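PDB 7C6O: cobalamin biosynthesis protein CobN from Mycobacterium tuberculosis, which serves as the large, catalytic subunit of cobaltochelatase, the enzyme that inserts cobalt into a corrin-ring precursor during cobalamin biosynthesis. Local coordinates for residues 396-401 and 809-814; 425-430 and 505-510; 849-854 and 952-957. All blocks are in the same frame, centred on the assembly; numbering follows the deposited sequence.

Interaction 1 of 3, residues 396-401 and 809-814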
loop_
_atom_site.group_PDB
_atom_site.type_symbol
_atom_site.label_atom_id
_atom_site.label_comp_id
_atom_site.label_asym_id
_atom_site.label_seq_id
_atom_site.Cartn_x
_atom_site.Cartn_y
_atom_site.Cartn_z
ATOM N N VAL A 396 6.081 23.864 9.451
ATOM C CA VAL A 396 5.846 25.139 10.126
ATOM C C VAL A 396 4.395 25.233 10.581
ATOM O O VAL A 396 4.109 25.567 11.738
ATOM C CB VAL A 396 6.224 26.315 9.208
ATOM C CG1 VAL A 396 5.675 27.625 9.765
ATOM C CG2 VAL A 396 7.736 26.399 9.046
ATOM N N ALA A 397 3.459 24.928 9.679
ATOM C CA ALA A 397 2.042 25.037 10.015
ATOM C C ALA A 397 1.666 24.079 11.136
ATOM O O ALA A 397 0.851 24.415 12.003
ATOM C CB ALA A 397 1.185 24.780 8.776
ATOM N N LEU A 398 2.259 22.882 11.144
ATOM C CA LEU A 398 1.995 21.937 12.224
ATOM C C LEU A 398 2.553 22.449 13.545
ATOM O O LEU A 398 1.872 22.407 14.576
ATOM C CB LEU A 398 2.585 20.568 11.884
ATOM C CG LEU A 398 2.529 19.528 13.006
ATOM C CD1 LEU A 398 1.086 19.203 13.368
ATOM C CD2 LEU A 398 3.285 18.264 12.619
ATOM N N LEU A 399 3.795 22.940 13.533
ATOM C CA LEU A 399 4.408 23.434 14.763
ATOM C C LEU A 399 3.661 24.648 15.304
ATOM O O LEU A 399 3.508 24.799 16.521
ATOM C CB LEU A 399 5.880 23.763 14.512
ATOM C CG LEU A 399 6.719 22.534 14.154
ATOM C CD1 LEU A 399 8.138 22.896 13.739
ATOM C CD2 LEU A 399 6.730 21.569 15.313
ATOM N N GLN A 400 3.189 25.523 14.412
ATOM C CA GLN A 400 2.395 26.668 14.848
ATOM C C GLN A 400 1.089 26.221 15.491
ATOM O O GLN A 400 0.676 26.766 16.521
ATOM C CB GLN A 400 2.118 27.596 13.665
ATOM C CG GLN A 400 3.341 28.340 13.167
ATOM C CD GLN A 400 3.067 29.108 11.893
ATOM O OE1 GLN A 400 2.050 28.894 11.235
ATOM N NE2 GLN A 400 3.975 30.011 11.539
ATOM N N ALA A 401 0.427 25.227 14.897
ATOM C CA ALA A 401 -0.814 24.723 15.476
ATOM C C ALA A 401 -0.562 24.034 16.810
ATOM O O ALA A 401 -1.370 24.154 17.738
ATOM C CB ALA A 401 -1.499 23.769 14.503
ATOM N N GLU A 809 -5.665 19.380 12.344
ATOM C CA GLU A 809 -6.474 19.049 13.512
ATOM C C GLU A 809 -6.471 17.548 13.773
ATOM O O GLU A 809 -6.433 17.112 14.929
ATOM C CB GLU A 809 -7.902 19.561 13.329
ATOM C CG GLU A 809 -8.782 19.400 14.563
ATOM C CD GLU A 809 -8.133 19.964 15.817
ATOM O OE1 GLU A 809 -7.948 19.202 16.789
ATOM O OE2 GLU A 809 -7.797 21.167 15.825
ATOM N N GLN A 810 -6.486 16.738 12.709
ATOM C CA GLN A 810 -6.497 15.291 12.896
ATOM C C GLN A 810 -5.144 14.772 13.369
ATOM O O GLN A 810 -5.089 13.765 14.084
ATOM C CB GLN A 810 -6.925 14.591 11.606
ATOM C CG GLN A 810 -8.412 14.719 11.289
ATOM C CD GLN A 810 -9.300 13.951 12.262
ATOM O OE1 GLN A 810 -8.828 13.102 13.019
ATOM N NE2 GLN A 810 -10.592 14.247 12.242
ATOM N N VAL A 811 -4.048 15.433 12.986
ATOM C CA VAL A 811 -2.751 15.096 13.568
ATOM C C VAL A 811 -2.758 15.381 15.065
ATOM O O VAL A 811 -2.255 14.586 15.868
ATOM C CB VAL A 811 -1.618 15.855 12.851
ATOM C CG1 VAL A 811 -0.299 15.661 13.587
ATOM C CG2 VAL A 811 -1.497 15.395 11.405
ATOM N N LEU A 812 -3.345 16.514 15.464
ATOM C CA LEU A 812 -3.449 16.833 16.884
ATOM C C LEU A 812 -4.354 15.844 17.611
ATOM O O LEU A 812 -4.060 15.450 18.745
ATOM C CB LEU A 812 -3.960 18.262 17.063
ATOM C CG LEU A 812 -3.047 19.366 16.524
ATOM C CD1 LEU A 812 -3.652 20.744 16.755
ATOM C CD2 LEU A 812 -1.672 19.271 17.162
ATOM N N ARG A 813 -5.459 15.434 16.979
ATOM C CA ARG A 813 -6.316 14.418 17.585
ATOM C C ARG A 813 -5.563 13.108 17.768
ATOM O O ARG A 813 -5.703 12.439 18.800
ATOM C CB ARG A 813 -7.570 14.194 16.734
ATOM C CG ARG A 813 -8.538 15.370 16.697
ATOM C CD ARG A 813 -9.876 14.984 16.053
ATOM N NE ARG A 813 -10.613 14.000 16.846
ATOM C CZ ARG A 813 -10.873 12.755 16.453
ATOM N NH1 ARG A 813 -10.473 12.330 15.261
ATOM N NH2 ARG A 813 -11.546 11.933 17.248
ATOM N N ALA A 814 -4.759 12.724 16.772
ATOM C CA ALA A 814 -3.992 11.488 16.876
ATOM C C ALA A 814 -2.953 11.577 17.985
ATOM O O ALA A 814 -2.730 10.601 18.713
ATOM C CB ALA A 814 -3.328 11.169 15.537
#
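Leu398 and Ala401, one turn apart on helix 391-405, meet the neighbouring residues Val811 and Leu812 of helix 807-815, an instance of helix-helix packing between elements some four hundred residues apart in the chain. Side chains bridge the spacing between the two backbones, which is 8.4 Å from the CA of Leu398 to the CA of Val811.

Apolar contacts do this in two places. At the first, CD1 of Leu398 lies 3.8 Å from CG1 of Val811, and the two side chains cross at about a right angle. The leucine gets there because its CG is anti to the backbone N (chi1 173°), which carries the branch across although its CB does not aim at the other helix. At the second, Leu812 sends CD1 over the small Ala401, passing 4.3 Å from its CB and a similar distance from its carbonyl O. The short alanine side chain lets the leucine come close to the helix backbone. Ile808 touches Ala401 as well, Met402 packs against Leu812, and Val811 also rests on Val610 of strand 608-612.

Polar groups work at the margins of this apolar seam. Glu809 OE2 forms a salt bridge with Arg405, tying the same two helices together. Farther round helix 807-815, Arg813 pairs with Asp280 through NH2, while its NH1 donates to Phe819 O and to Gln810 OE1. In this last bond Arg813 NH1 is 2.9 Å from Gln810 OE1, and the oxygen sits at the edge of the guanidinium, nearly in its plane.

Interaction 2 of 3, residues 425-430 and 505-510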
loop_
_atom_site.group_PDB
_atom_site.type_symbol
_atom_site.label_atom_id
_atom_site.label_comp_id
_atom_site.label_asym_id
_atom_site.label_seq_id
_atom_site.Cartn_x
_atom_site.Cartn_y
_atom_site.Cartn_z
ATOM N N HIS A 425 16.509 24.812 6.794
ATOM C CA HIS A 425 17.936 25.119 6.810
ATOM C C HIS A 425 18.531 24.868 8.188
ATOM O O HIS A 425 19.654 24.365 8.306
ATOM C CB HIS A 425 18.177 26.567 6.384
ATOM C CG HIS A 425 17.870 26.834 4.944
ATOM N ND1 HIS A 425 18.054 28.070 4.363
ATOM C CD2 HIS A 425 17.387 26.028 3.969
ATOM C CE1 HIS A 425 17.701 28.012 3.090
ATOM N NE2 HIS A 425 17.291 26.785 2.827
ATOM N N ALA A 426 17.790 25.217 9.243
ATOM C CA ALA A 426 18.265 24.957 10.597
ATOM C C ALA A 426 18.404 23.462 10.853
ATOM O O ALA A 426 19.338 23.024 11.535
ATOM C CB ALA A 426 17.317 25.592 11.615
ATOM N N LEU A 427 17.484 22.661 10.310
ATOM C CA LEU A 427 17.572 21.214 10.481
ATOM C C LEU A 427 18.762 20.639 9.724
ATOM O O LEU A 427 19.472 19.771 10.244
ATOM C CB LEU A 427 16.273 20.549 10.027
ATOM C CG LEU A 427 16.237 19.021 10.099
ATOM C CD1 LEU A 427 16.550 18.540 11.516
ATOM C CD2 LEU A 427 14.892 18.486 9.629
ATOM N N ILE A 428 19.001 21.111 8.499
ATOM C CA ILE A 428 20.150 20.636 7.731
ATOM C C ILE A 428 21.449 20.963 8.457
ATOM O O ILE A 428 22.366 20.136 8.529
ATOM C CB ILE A 428 20.127 21.239 6.314
ATOM C CG1 ILE A 428 18.918 20.722 5.532
ATOM C CG2 ILE A 428 21.421 20.925 5.580
ATOM C CD1 ILE A 428 18.632 21.508 4.273
ATOM N N GLU A 429 21.537 22.168 9.024
ATOM C CA GLU A 429 22.777 22.610 9.652
ATOM C C GLU A 429 23.080 21.828 10.926
ATOM O O GLU A 429 24.241 21.502 11.195
ATOM C CB GLU A 429 22.697 24.109 9.943
ATOM C CG GLU A 429 23.780 24.633 10.869
ATOM C CD GLU A 429 23.655 26.124 11.121
ATOM O OE1 GLU A 429 24.700 26.791 11.275
ATOM O OE2 GLU A 429 22.512 26.628 11.161
ATOM N N CYS A 430 22.056 21.501 11.715
ATOM C CA CYS A 430 22.244 20.881 13.021
ATOM C C CYS A 430 21.639 19.485 13.116
ATOM O O CYS A 430 21.577 18.926 14.218
ATOM C CB CYS A 430 21.651 21.774 14.115
ATOM S SG CYS A 430 22.155 23.511 14.026
ATOM N N LEU A 505 13.338 17.585 16.275
ATOM C CA LEU A 505 13.266 17.431 14.830
ATOM C C LEU A 505 14.512 16.680 14.388
ATOM O O LEU A 505 15.633 17.096 14.697
ATOM C CB LEU A 505 13.159 18.788 14.128
ATOM C CG LEU A 505 11.755 19.395 14.009
ATOM C CD1 LEU A 505 11.162 19.737 15.374
ATOM C CD2 LEU A 505 11.769 20.624 13.104
ATOM N N MET A 506 14.315 15.567 13.687
ATOM C CA MET A 506 15.411 14.678 13.342
ATOM C C MET A 506 15.279 14.241 11.894
ATOM O O MET A 506 14.185 13.913 11.430
ATOM C CB MET A 506 15.436 13.444 14.261
ATOM C CG MET A 506 16.574 12.473 13.982
ATOM S SD MET A 506 16.526 11.010 15.042
ATOM C CE MET A 506 16.987 11.723 16.613
ATOM N N VAL A 507 16.396 14.249 11.181
ATOM C CA VAL A 507 16.448 13.622 9.870
ATOM C C VAL A 507 16.553 12.117 10.072
ATOM O O VAL A 507 17.366 11.645 10.873
ATOM C CB VAL A 507 17.627 14.161 9.050
ATOM C CG1 VAL A 507 17.665 13.485 7.695
ATOM C CG2 VAL A 507 17.521 15.670 8.898
ATOM N N GLN A 508 15.713 11.369 9.369
ATOM C CA GLN A 508 15.734 9.917 9.479
ATOM C C GLN A 508 17.141 9.402 9.189
ATOM O O GLN A 508 17.771 9.852 8.220
ATOM C CB GLN A 508 14.727 9.305 8.510
ATOM C CG GLN A 508 14.370 7.863 8.800
ATOM C CD GLN A 508 13.213 7.380 7.953
ATOM O OE1 GLN A 508 13.173 7.621 6.746
ATOM N NE2 GLN A 508 12.258 6.701 8.583
ATOM N N PRO A 509 17.676 8.494 10.004
ATOM C CA PRO A 509 19.052 8.055 9.801
ATOM C C PRO A 509 19.202 7.375 8.457
ATOM O O PRO A 509 18.231 6.823 7.907
ATOM C CB PRO A 509 19.285 7.072 10.957
ATOM C CG PRO A 509 18.219 7.363 11.946
ATOM C CD PRO A 509 17.049 7.849 11.167
ATOM N N PRO A 510 20.403 7.388 7.887
ATOM C CA PRO A 510 20.586 6.814 6.552
ATOM C C PRO A 510 20.459 5.298 6.564
ATOM O O PRO A 510 20.817 4.621 7.532
ATOM C CB PRO A 510 22.004 7.252 6.169
ATOM C CG PRO A 510 22.692 7.453 7.463
ATOM C CD PRO A 510 21.652 7.954 8.424
#
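Leu427 lays its branched end over strand 503-507, overlapping the side chain of Val507 and the carbonyl group of Leu505. One methyl of the valine sits against the fork of the leucine. Leu427 CG comes within 3.8 Å of Val507 CG2, and both leucine methyls are almost as near, Leu427 CD2 at 3.9 Å and Leu427 CD1 at 4.0 Å from Val507 CG2. The two side chains meet at a slant. Leu427 CD1 also reaches the strand backbone: Leu427 CD1 stops 3.6 Å from the carbonyl O of Leu505 and 4.3 Å from Leu505 CB. The CB of Leu427 already points at the strand, and CG, anti to the backbone N with chi1 at 178°, continues in that direction.

Alternation along the strand explains which residues take part. Leu505 and Val507 point their CB atoms at the helix, whereas Met506 points away and packs against Trp538 and Leu539 of helix 530-539. On the near side, Phe373 of the adjoining strand 369-373 touches both Leu427 and Leu505, so Leu427 contacts two neighbouring strands. All four touching residues are buried, and the contact consists of van der Waals packing. Just beyond it, Val507 O accepts a hydrogen bond from His433 NE2, which adds a polar tie between this strand and the chain following the helix.

The short axes approach to 8.8 Å and make an angle of 63°, so the helix runs steeply across the strand. With helices 420-431 and 530-539 packed against opposite-pointing side chains of strand 503-507, the arrangement is that of a layered alpha/beta domain, in which helices sandwich a mixed sheet.

Interaction 3 of 3, residues 849-854 and 952-957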
loop_
_atom_site.group_PDB
_atom_site.type_symbol
_atom_site.label_atom_id
_atom_site.label_comp_id
_atom_site.label_asym_id
_atom_site.label_seq_id
_atom_site.Cartn_x
_atom_site.Cartn_y
_atom_site.Cartn_z
ATOM N N ALA A 849 -10.471 -9.342 -4.198
ATOM C CA ALA A 849 -11.442 -8.849 -5.167
ATOM C C ALA A 849 -10.778 -8.043 -6.277
ATOM O O ALA A 849 -11.397 -7.146 -6.858
ATOM C CB ALA A 849 -12.518 -8.014 -4.473
ATOM N N VAL A 850 -9.518 -8.347 -6.582
ATOM C CA VAL A 850 -8.807 -7.672 -7.665
ATOM C C VAL A 850 -8.311 -8.722 -8.654
ATOM O O VAL A 850 -7.795 -9.772 -8.240
ATOM C CB VAL A 850 -7.660 -6.795 -7.130
ATOM C CG1 VAL A 850 -8.212 -5.650 -6.291
ATOM C CG2 VAL A 850 -6.672 -7.611 -6.317
ATOM N N PRO A 851 -8.461 -8.501 -9.968
ATOM C CA PRO A 851 -9.062 -7.299 -10.555
ATOM C C PRO A 851 -10.583 -7.254 -10.446
ATOM O O PRO A 851 -11.246 -8.292 -10.515
ATOM C CB PRO A 851 -8.640 -7.385 -12.024
ATOM C CG PRO A 851 -8.524 -8.850 -12.279
ATOM C CD PRO A 851 -7.990 -9.441 -11.002
ATOM N N SER A 852 -11.122 -6.051 -10.263
ATOM C CA SER A 852 -12.556 -5.856 -10.380
ATOM C C SER A 852 -12.977 -5.987 -11.842
ATOM O O SER A 852 -12.147 -6.069 -12.754
ATOM C CB SER A 852 -12.962 -4.485 -9.838
ATOM O OG SER A 852 -12.510 -3.443 -10.689
ATOM N N ARG A 853 -14.291 -6.004 -12.064
ATOM C CA ARG A 853 -14.794 -6.059 -13.433
ATOM C C ARG A 853 -14.409 -4.807 -14.211
ATOM O O ARG A 853 -14.096 -4.882 -15.407
ATOM C CB ARG A 853 -16.309 -6.258 -13.429
ATOM C CG ARG A 853 -16.746 -7.614 -12.891
ATOM C CD ARG A 853 -18.255 -7.791 -12.977
ATOM N NE ARG A 853 -18.668 -9.120 -12.534
ATOM C CZ ARG A 853 -18.747 -10.182 -13.330
ATOM N NH1 ARG A 853 -18.440 -10.073 -14.616
ATOM N NH2 ARG A 853 -19.135 -11.353 -12.842
ATOM N N LEU A 854 -14.418 -3.643 -13.553
ATOM C CA LEU A 854 -13.975 -2.424 -14.224
ATOM C C LEU A 854 -12.490 -2.488 -14.551
ATOM O O LEU A 854 -12.065 -2.042 -15.624
ATOM C CB LEU A 854 -14.277 -1.197 -13.363
ATOM C CG LEU A 854 -15.738 -0.757 -13.269
ATOM C CD1 LEU A 854 -15.851 0.512 -12.434
ATOM C CD2 LEU A 854 -16.318 -0.548 -14.660
ATOM N N VAL A 952 -0.483 -13.000 -6.710
ATOM C CA VAL A 952 0.742 -13.681 -7.129
ATOM C C VAL A 952 0.432 -15.123 -7.506
ATOM O O VAL A 952 0.862 -15.623 -8.554
ATOM C CB VAL A 952 1.803 -13.608 -6.015
ATOM C CG1 VAL A 952 2.999 -14.487 -6.358
ATOM C CG2 VAL A 952 2.240 -12.166 -5.788
ATOM N N THR A 953 -0.324 -15.813 -6.651
ATOM C CA THR A 953 -0.741 -17.173 -6.966
ATOM C C THR A 953 -1.664 -17.198 -8.178
ATOM O O THR A 953 -1.564 -18.094 -9.024
ATOM C CB THR A 953 -1.429 -17.797 -5.753
ATOM O OG1 THR A 953 -0.566 -17.702 -4.612
ATOM C CG2 THR A 953 -1.741 -19.254 -6.015
ATOM N N MET A 954 -2.560 -16.214 -8.282
ATOM C CA MET A 954 -3.487 -16.157 -9.410
ATOM C C MET A 954 -2.743 -16.029 -10.735
ATOM O O MET A 954 -3.054 -16.731 -11.705
ATOM C CB MET A 954 -4.457 -14.990 -9.225
ATOM C CG MET A 954 -5.415 -14.789 -10.393
ATOM S SD MET A 954 -6.180 -13.155 -10.394
ATOM C CE MET A 954 -6.931 -13.109 -8.771
ATOM N N LEU A 955 -1.759 -15.130 -10.800
ATOM C CA LEU A 955 -1.018 -14.952 -12.045
ATOM C C LEU A 955 -0.173 -16.180 -12.362
ATOM O O LEU A 955 -0.058 -16.578 -13.527
ATOM C CB LEU A 955 -0.146 -13.699 -11.970
ATOM C CG LEU A 955 -0.894 -12.366 -11.894
ATOM C CD1 LEU A 955 0.089 -11.211 -11.828
ATOM C CD2 LEU A 955 -1.836 -12.201 -13.081
ATOM N N ASP A 956 0.424 -16.794 -11.340
ATOM C CA ASP A 956 1.180 -18.020 -11.568
ATOM C C ASP A 956 0.272 -19.139 -12.065
ATOM O O ASP A 956 0.644 -19.892 -12.974
ATOM C CB ASP A 956 1.903 -18.437 -10.287
ATOM C CG ASP A 956 2.816 -19.632 -10.497
ATOM O OD1 ASP A 956 3.615 -19.611 -11.455
ATOM O OD2 ASP A 956 2.744 -20.587 -9.695
ATOM N N ASP A 957 -0.928 -19.256 -11.488
ATOM C CA ASP A 957 -1.888 -20.252 -11.961
ATOM C C ASP A 957 -2.241 -20.034 -13.428
ATOM O O ASP A 957 -2.407 -20.998 -14.184
ATOM C CB ASP A 957 -3.157 -20.217 -11.109
ATOM C CG ASP A 957 -2.960 -20.817 -9.731
ATOM O OD1 ASP A 957 -1.917 -21.465 -9.495
ATOM O OD2 ASP A 957 -3.857 -20.637 -8.879
#
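Met954 reaches out from helix 949-963 and ends against Val850 and Pro851, where its sulfur and terminal methyl take separate partners. The apolar part of the contact is made by Met954 SD, which lies 4.2 Å from CD of the Pro851 ring. The methyl instead faces a backbone group: Met954 CE is 3.5 Å from the carbonyl O of Val850, in van der Waals range. The chain leaves the helix extended and then bends at its last torsion (chi3 -56°), which turns CE toward the carbonyl while SD stays by the proline. Val918 and Leu921 of strand 918-923 also pack on Met954.

A cis peptide joins Val850 to Pro851, and the next residue, Ser852, is the N-cap of helix 853-874: its OG accepts a hydrogen bond from Ala855 N. The methionine thus packs on the loop that leads into a long helix. Pro851 has further partners: Trp911 NE1 bonds its carbonyl O, and Ile898 of helix 896-905 touches its ring.

Charged pairs lie on both segments beyond the methionine. Asp957 OD1 forms salt bridges with Arg960 and Arg1036, Asp956 pairs with Arg989 and Arg960, and Arg853 NH2 meets Asp913 OD1. Next to the cis peptide, Ala849 O hydrogen-bonds a glycerol molecule, probably from the crystallisation liquor.

Interactions 1 and 2 are neighbours, their centres 20 Å apart and their nearest atoms about 4 Å apart, on one side of the chain's centre. They use consecutive helices, 391-405 and 420-431, and interaction 2 is nested within the long loop that interaction 1 closes. Strands 503-507 and 608-612 belong to the same mixed sheet, on which helix 420-431 and helix 807-815 both pack. Interaction 3 follows in series, on the opposite side of the centre, its centre 40 Å from that of interaction 1 and 43 Å from that of interaction 2. Helix 853-874, entered there, comes next after helix 807-815, so the chain passes from one region to the other between them.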